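Local atomic coordinates of exotoxin type A (Streptococcus pyogenes phage T12, PDB entry 1FNU), a protein that probably acts as a superantigen toxin that, like its staphylococcal and streptococcal relatives, bridges MHC class II molecules and T-cell receptors. Residues A[1-5]-A[180-184]; A[9-13]-A[167-171]. One frame throughout, in Å; residues are numbered along the deposited sequence.

Overall arrangement
Both contacts lay the N-terminal loop, which precedes helix 19-26, along the beta-grasp domain. In contact 1, Gln1, Gln2 and Pro4 of segment 1-5 surround the indole of Trp183 on strand 182-185, an outermost strand of its sheet within this chain; in contact 2, residues 9-13 meet the beginning of the adjacent strand 169-176. Their centres lie about 15 Å apart, and contact 2 is nested in sequence inside the loop closed by contact 1. They join through side chains: Pro4 CG is 3.3 Å from Tyr171 CZ, while Pro4 CB packs 3.7 Å from Leu9 CD2. The cadmium ions bound to this chain lie at its far end, away from both contacts.

Contact 1. Residues A[1-5]-A[180-184]; sequences QQDPD and ESFWF
Trp183 is gripped by Gln1, Gln2 and Pro4, which approach its indole from two faces and an edge. At the edge the bond is polar: Trp183 NE1 donates to Gln2 O over 2.7 Å, nearly straight at 164°. The acceptor lies in the indole plane, whereas the donor stands above the carbonyl plane of Gln2, away from a lone-pair direction. Beside it the chain terminus is held by Ser181 O, which accepts from Gln1 N (3.0 Å) in its carbonyl plane. Gln1 NE2 also donates to Trp183 O, but the modelled separation is too short for the exact length of this bond to be trusted.

The faces of the indole are covered by dissimilar groups. Pro4 slides past one face, its CB resting 3.7 Å from Trp183 CH2. On the opposite face, Gln1 CG makes a CH-pi contact with the five-membered ring, 4.2 Å from its centroid. A bend at chi2 (-90°) folds the Gln1 amide over the indole, with the two planes 22° apart. The first torsion of Trp183, which places CG between the backbone N and the carbonyl carbon, sets the ring between these groups.

Charges lie at the margin. Glu180 OE2 is 4.2 Å from Gln1 N, beyond a salt bridge, though near enough that it may favour a positive charge there. Asp3 forms its salt bridge with Lys173 of the neighbouring strand.

Backbone acceptors thus fix the terminal nitrogen and the indole N-H, while Gln1 and Pro4 sandwich the ring, joining the first residues to strand 182-185.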
loop_
_atom_site.group_PDB
_atom_site.type_symbol
_atom_site.label_atom_id
_atom_site.label_comp_id
_atom_site.label_asym_id
_atom_site.label_seq_id
_atom_site.Cartn_x
_atom_site.Cartn_y
_atom_site.Cartn_z
ATOM N N GLN A 1 -1.173 17.984 29.027
ATOM C CA GLN A 1 -2.059 16.849 29.391
ATOM C C GLN A 1 -2.710 16.869 30.794
ATOM O O GLN A 1 -2.096 16.444 31.791
ATOM C CB GLN A 1 -1.268 15.532 29.212
ATOM C CG GLN A 1 -1.038 15.031 27.805
ATOM C CD GLN A 1 -2.147 14.117 27.369
ATOM O OE1 GLN A 1 -3.259 14.552 27.091
ATOM N NE2 GLN A 1 -1.856 12.821 27.330
ATOM N N GLN A 2 -3.957 17.355 30.859
ATOM C CA GLN A 2 -4.709 17.355 32.119
ATOM C C GLN A 2 -4.625 15.896 32.463
ATOM O O GLN A 2 -4.832 15.081 31.587
ATOM C CB GLN A 2 -6.205 17.684 31.925
ATOM C CG GLN A 2 -7.152 16.506 32.464
ATOM C CD GLN A 2 -8.701 16.781 32.496
ATOM O OE1 GLN A 2 -9.172 17.762 33.129
ATOM N NE2 GLN A 2 -9.483 15.892 31.847
ATOM N N ASP A 3 -4.344 15.553 33.712
ATOM C CA ASP A 3 -4.294 14.150 34.065
ATOM C C ASP A 3 -5.553 13.422 33.604
ATOM O O ASP A 3 -6.675 13.937 33.648
ATOM C CB ASP A 3 -4.012 13.969 35.560
ATOM C CG ASP A 3 -2.527 14.217 35.898
ATOM O OD1 ASP A 3 -1.833 14.837 35.058
ATOM O OD2 ASP A 3 -2.056 13.805 36.984
ATOM N N PRO A 4 -5.362 12.205 33.103
ATOM C CA PRO A 4 -6.465 11.398 32.612
ATOM C C PRO A 4 -7.617 11.146 33.576
ATOM O O PRO A 4 -7.462 10.980 34.800
ATOM C CB PRO A 4 -5.757 10.106 32.162
ATOM C CG PRO A 4 -4.602 10.030 33.097
ATOM C CD PRO A 4 -4.095 11.453 33.000
ATOM N N ASP A 5 -8.793 11.176 32.985
ATOM C CA ASP A 5 -10.005 10.858 33.704
ATOM C C ASP A 5 -10.042 9.311 33.589
ATOM O O ASP A 5 -9.580 8.783 32.577
ATOM C CB ASP A 5 -11.181 11.474 32.939
ATOM C CG ASP A 5 -12.515 11.129 33.545
ATOM O OD1 ASP A 5 -12.710 9.950 33.954
ATOM O OD2 ASP A 5 -13.396 12.021 33.600
ATOM N N GLU A 180 3.625 22.740 31.579
ATOM C CA GLU A 180 2.659 21.694 31.599
ATOM C C GLU A 180 3.142 20.184 31.646
ATOM O O GLU A 180 4.046 19.749 30.901
ATOM C CB GLU A 180 1.720 22.053 30.442
ATOM C CG GLU A 180 0.511 21.208 30.185
ATOM C CD GLU A 180 -0.612 22.061 29.567
ATOM O OE1 GLU A 180 -0.248 22.836 28.648
ATOM O OE2 GLU A 180 -1.832 21.979 29.991
ATOM N N SER A 181 2.571 19.427 32.588
ATOM C CA SER A 181 2.869 17.988 32.716
ATOM C C SER A 181 2.095 17.345 31.505
ATOM O O SER A 181 1.243 18.015 30.886
ATOM C CB SER A 181 2.293 17.463 34.051
ATOM O OG SER A 181 0.843 17.541 34.029
ATOM N N PHE A 182 2.420 16.099 31.126
ATOM C CA PHE A 182 1.674 15.417 30.047
ATOM C C PHE A 182 1.692 13.888 30.210
ATOM O O PHE A 182 2.449 13.324 31.030
ATOM C CB PHE A 182 2.148 15.868 28.611
ATOM C CG PHE A 182 3.612 15.689 28.357
ATOM C CD1 PHE A 182 4.125 14.494 27.910
ATOM C CD2 PHE A 182 4.496 16.697 28.690
ATOM C CE1 PHE A 182 5.500 14.292 27.808
ATOM C CE2 PHE A 182 5.900 16.526 28.604
ATOM C CZ PHE A 182 6.407 15.318 28.164
ATOM N N TRP A 183 0.872 13.178 29.448
ATOM C CA TRP A 183 0.920 11.774 29.702
ATOM C C TRP A 183 0.607 11.012 28.448
ATOM O O TRP A 183 0.120 11.617 27.491
ATOM C CB TRP A 183 -0.037 11.395 30.856
ATOM C CG TRP A 183 -1.404 11.841 30.639
ATOM C CD1 TRP A 183 -1.986 13.001 31.069
ATOM C CD2 TRP A 183 -2.409 11.135 29.903
ATOM N NE1 TRP A 183 -3.306 13.055 30.650
ATOM C CE2 TRP A 183 -3.584 11.920 29.929
ATOM C CE3 TRP A 183 -2.430 9.901 29.219
ATOM C CZ2 TRP A 183 -4.783 11.514 29.293
ATOM C CZ3 TRP A 183 -3.638 9.497 28.581
ATOM C CH2 TRP A 183 -4.788 10.302 28.628
ATOM N N PHE A 184 0.984 9.727 28.435
ATOM C CA PHE A 184 0.738 8.848 27.285
ATOM C C PHE A 184 -0.031 7.612 27.804
ATOM O O PHE A 184 0.335 7.049 28.847
ATOM C CB PHE A 184 2.053 8.315 26.671
ATOM C CG PHE A 184 3.020 9.370 26.206
ATOM C CD1 PHE A 184 2.595 10.511 25.611
ATOM C CD2 PHE A 184 4.386 9.160 26.344
ATOM C CE1 PHE A 184 3.529 11.454 25.162
ATOM C CE2 PHE A 184 5.315 10.133 25.870
ATOM C CZ PHE A 184 4.857 11.241 25.301
#

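Contact 2. Residues A[9-13]-A[167-171]; sequences LHRSS and YETGY
A classic beta bulge, in which Glu168 and Thr169 both face Thr219, lies where the loop residues Arg11 to Ser13 meet the strand, and the two segments run in roughly opposite directions. Ser12 faces it with two bonds: its N donates to Glu168 O (2.9 Å, 170°), and its OG to Tyr167 O at 2.7 Å. The Arg11 and Glu168 side chains run alongside each other in the same direction. Arg11 NE makes a salt bridge to Glu168 OE2 over 3.0 Å, with the oxygen in the guanidinium plane. Ser13 OG donates to the same oxygen on its syn lone pair (2.9 Å) and accepts from Arg11 NH2, a closed triangle that should steady the carboxylate's rotation. The bend at Glu168 chi2 (63°) brings the carboxylate to this pair. A water links His10 O with Gly170 N, from which it accepts at 2.7 Å. Beyond the bulge Leu9 CD2 packs 3.7 Å from Tyr171 CD2.

His10 ND1 bonds to Phe187 O, and His10 also packs on Gln65 of a neighbouring subunit. The Tyr171 ring meets that of Tyr217. Strand 169-176 lies between strands 212-219 and 182-185, and the 9-13 loop passes its start before the chain reaches helix 19-26.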
loop_
_atom_site.group_PDB
_atom_site.type_symbol
_atom_site.label_atom_id
_atom_site.label_comp_id
_atom_site.label_asym_id
_atom_site.label_seq_id
_atom_site.Cartn_x
_atom_site.Cartn_y
_atom_site.Cartn_z
ATOM N N LEU A 9 -9.031 6.563 29.933
ATOM C CA LEU A 9 -8.047 5.530 29.695
ATOM C C LEU A 9 -8.580 4.372 28.857
ATOM O O LEU A 9 -9.709 3.947 28.989
ATOM C CB LEU A 9 -7.495 5.018 31.035
ATOM C CG LEU A 9 -6.826 6.194 31.818
ATOM C CD1 LEU A 9 -6.587 5.861 33.286
ATOM C CD2 LEU A 9 -5.527 6.608 31.095
ATOM N N HIS A 10 -7.737 3.889 27.964
ATOM C CA HIS A 10 -8.069 2.751 27.088
ATOM C C HIS A 10 -7.876 1.465 27.893
ATOM O O HIS A 10 -6.840 1.262 28.517
ATOM C CB HIS A 10 -7.133 2.743 25.855
ATOM C CG HIS A 10 -7.291 3.924 24.947
ATOM N ND1 HIS A 10 -6.325 4.289 24.031
ATOM C CD2 HIS A 10 -8.352 4.736 24.704
ATOM C CE1 HIS A 10 -6.778 5.271 23.261
ATOM N NE2 HIS A 10 -8.008 5.560 23.646
ATOM N N ARG A 11 -8.884 0.599 27.872
ATOM C CA ARG A 11 -8.830 -0.672 28.602
ATOM C C ARG A 11 -8.149 -1.674 27.694
ATOM O O ARG A 11 -8.572 -1.848 26.526
ATOM C CB ARG A 11 -10.269 -1.140 28.953
ATOM C CG ARG A 11 -11.092 -0.285 30.066
ATOM C CD ARG A 11 -12.641 -0.688 30.081
ATOM N NE ARG A 11 -12.626 -2.153 29.972
ATOM C CZ ARG A 11 -13.592 -2.970 29.517
ATOM N NH1 ARG A 11 -14.781 -2.537 29.082
ATOM N NH2 ARG A 11 -13.290 -4.258 29.428
ATOM N N SER A 12 -7.094 -2.312 28.192
ATOM C CA SER A 12 -6.341 -3.313 27.386
ATOM C C SER A 12 -7.155 -4.554 26.986
ATOM O O SER A 12 -6.878 -5.170 25.968
ATOM C CB SER A 12 -5.095 -3.837 28.137
ATOM O OG SER A 12 -5.454 -4.678 29.251
ATOM N N SER A 13 -8.145 -4.910 27.806
ATOM C CA SER A 13 -8.928 -6.137 27.549
ATOM C C SER A 13 -9.889 -6.018 26.362
ATOM O O SER A 13 -10.396 -7.001 25.944
ATOM C CB SER A 13 -9.651 -6.593 28.827
ATOM O OG SER A 13 -10.532 -5.598 29.266
ATOM N N TYR A 167 -2.190 -5.748 33.190
ATOM C CA TYR A 167 -2.889 -4.519 33.571
ATOM C C TYR A 167 -4.067 -4.157 32.691
ATOM O O TYR A 167 -4.051 -4.418 31.493
ATOM C CB TYR A 167 -1.884 -3.364 33.602
ATOM C CG TYR A 167 -0.750 -3.720 34.509
ATOM C CD1 TYR A 167 -0.967 -3.897 35.875
ATOM C CD2 TYR A 167 0.485 -4.102 33.989
ATOM C CE1 TYR A 167 0.025 -4.472 36.709
ATOM C CE2 TYR A 167 1.494 -4.691 34.815
ATOM C CZ TYR A 167 1.220 -4.865 36.158
ATOM O OH TYR A 167 2.105 -5.526 36.922
ATOM N N GLU A 168 -5.078 -3.544 33.294
ATOM C CA GLU A 168 -6.271 -3.132 32.571
ATOM C C GLU A 168 -6.048 -1.734 32.001
ATOM O O GLU A 168 -6.412 -1.442 30.881
ATOM C CB GLU A 168 -7.481 -3.168 33.539
ATOM C CG GLU A 168 -8.829 -2.810 32.922
ATOM C CD GLU A 168 -9.290 -3.774 31.837
ATOM O OE1 GLU A 168 -8.592 -4.756 31.465
ATOM O OE2 GLU A 168 -10.393 -3.537 31.323
ATOM N N THR A 169 -5.460 -0.850 32.799
ATOM C CA THR A 169 -5.226 0.461 32.265
ATOM C C THR A 169 -3.837 0.856 32.684
ATOM O O THR A 169 -3.280 0.270 33.607
ATOM C CB THR A 169 -6.248 1.479 32.703
ATOM O OG1 THR A 169 -6.196 1.665 34.111
ATOM C CG2 THR A 169 -7.626 1.063 32.299
ATOM N N GLY A 170 -3.244 1.775 31.922
ATOM C CA GLY A 170 -1.896 2.224 32.228
ATOM C C GLY A 170 -1.533 3.527 31.543
ATOM O O GLY A 170 -1.972 3.765 30.431
ATOM N N TYR A 171 -0.809 4.418 32.210
ATOM C CA TYR A 171 -0.387 5.649 31.588
ATOM C C TYR A 171 0.885 6.087 32.279
ATOM O O TYR A 171 1.246 5.602 33.386
ATOM C CB TYR A 171 -1.477 6.727 31.561
ATOM C CG TYR A 171 -1.858 7.401 32.865
ATOM C CD1 TYR A 171 -1.174 8.521 33.329
ATOM C CD2 TYR A 171 -2.910 6.886 33.649
ATOM C CE1 TYR A 171 -1.555 9.138 34.586
ATOM C CE2 TYR A 171 -3.284 7.481 34.855
ATOM C CZ TYR A 171 -2.627 8.594 35.309
ATOM O OH TYR A 171 -3.162 9.224 36.411
HETATM O O HOH W 1 -4.853 2.790 29.971
#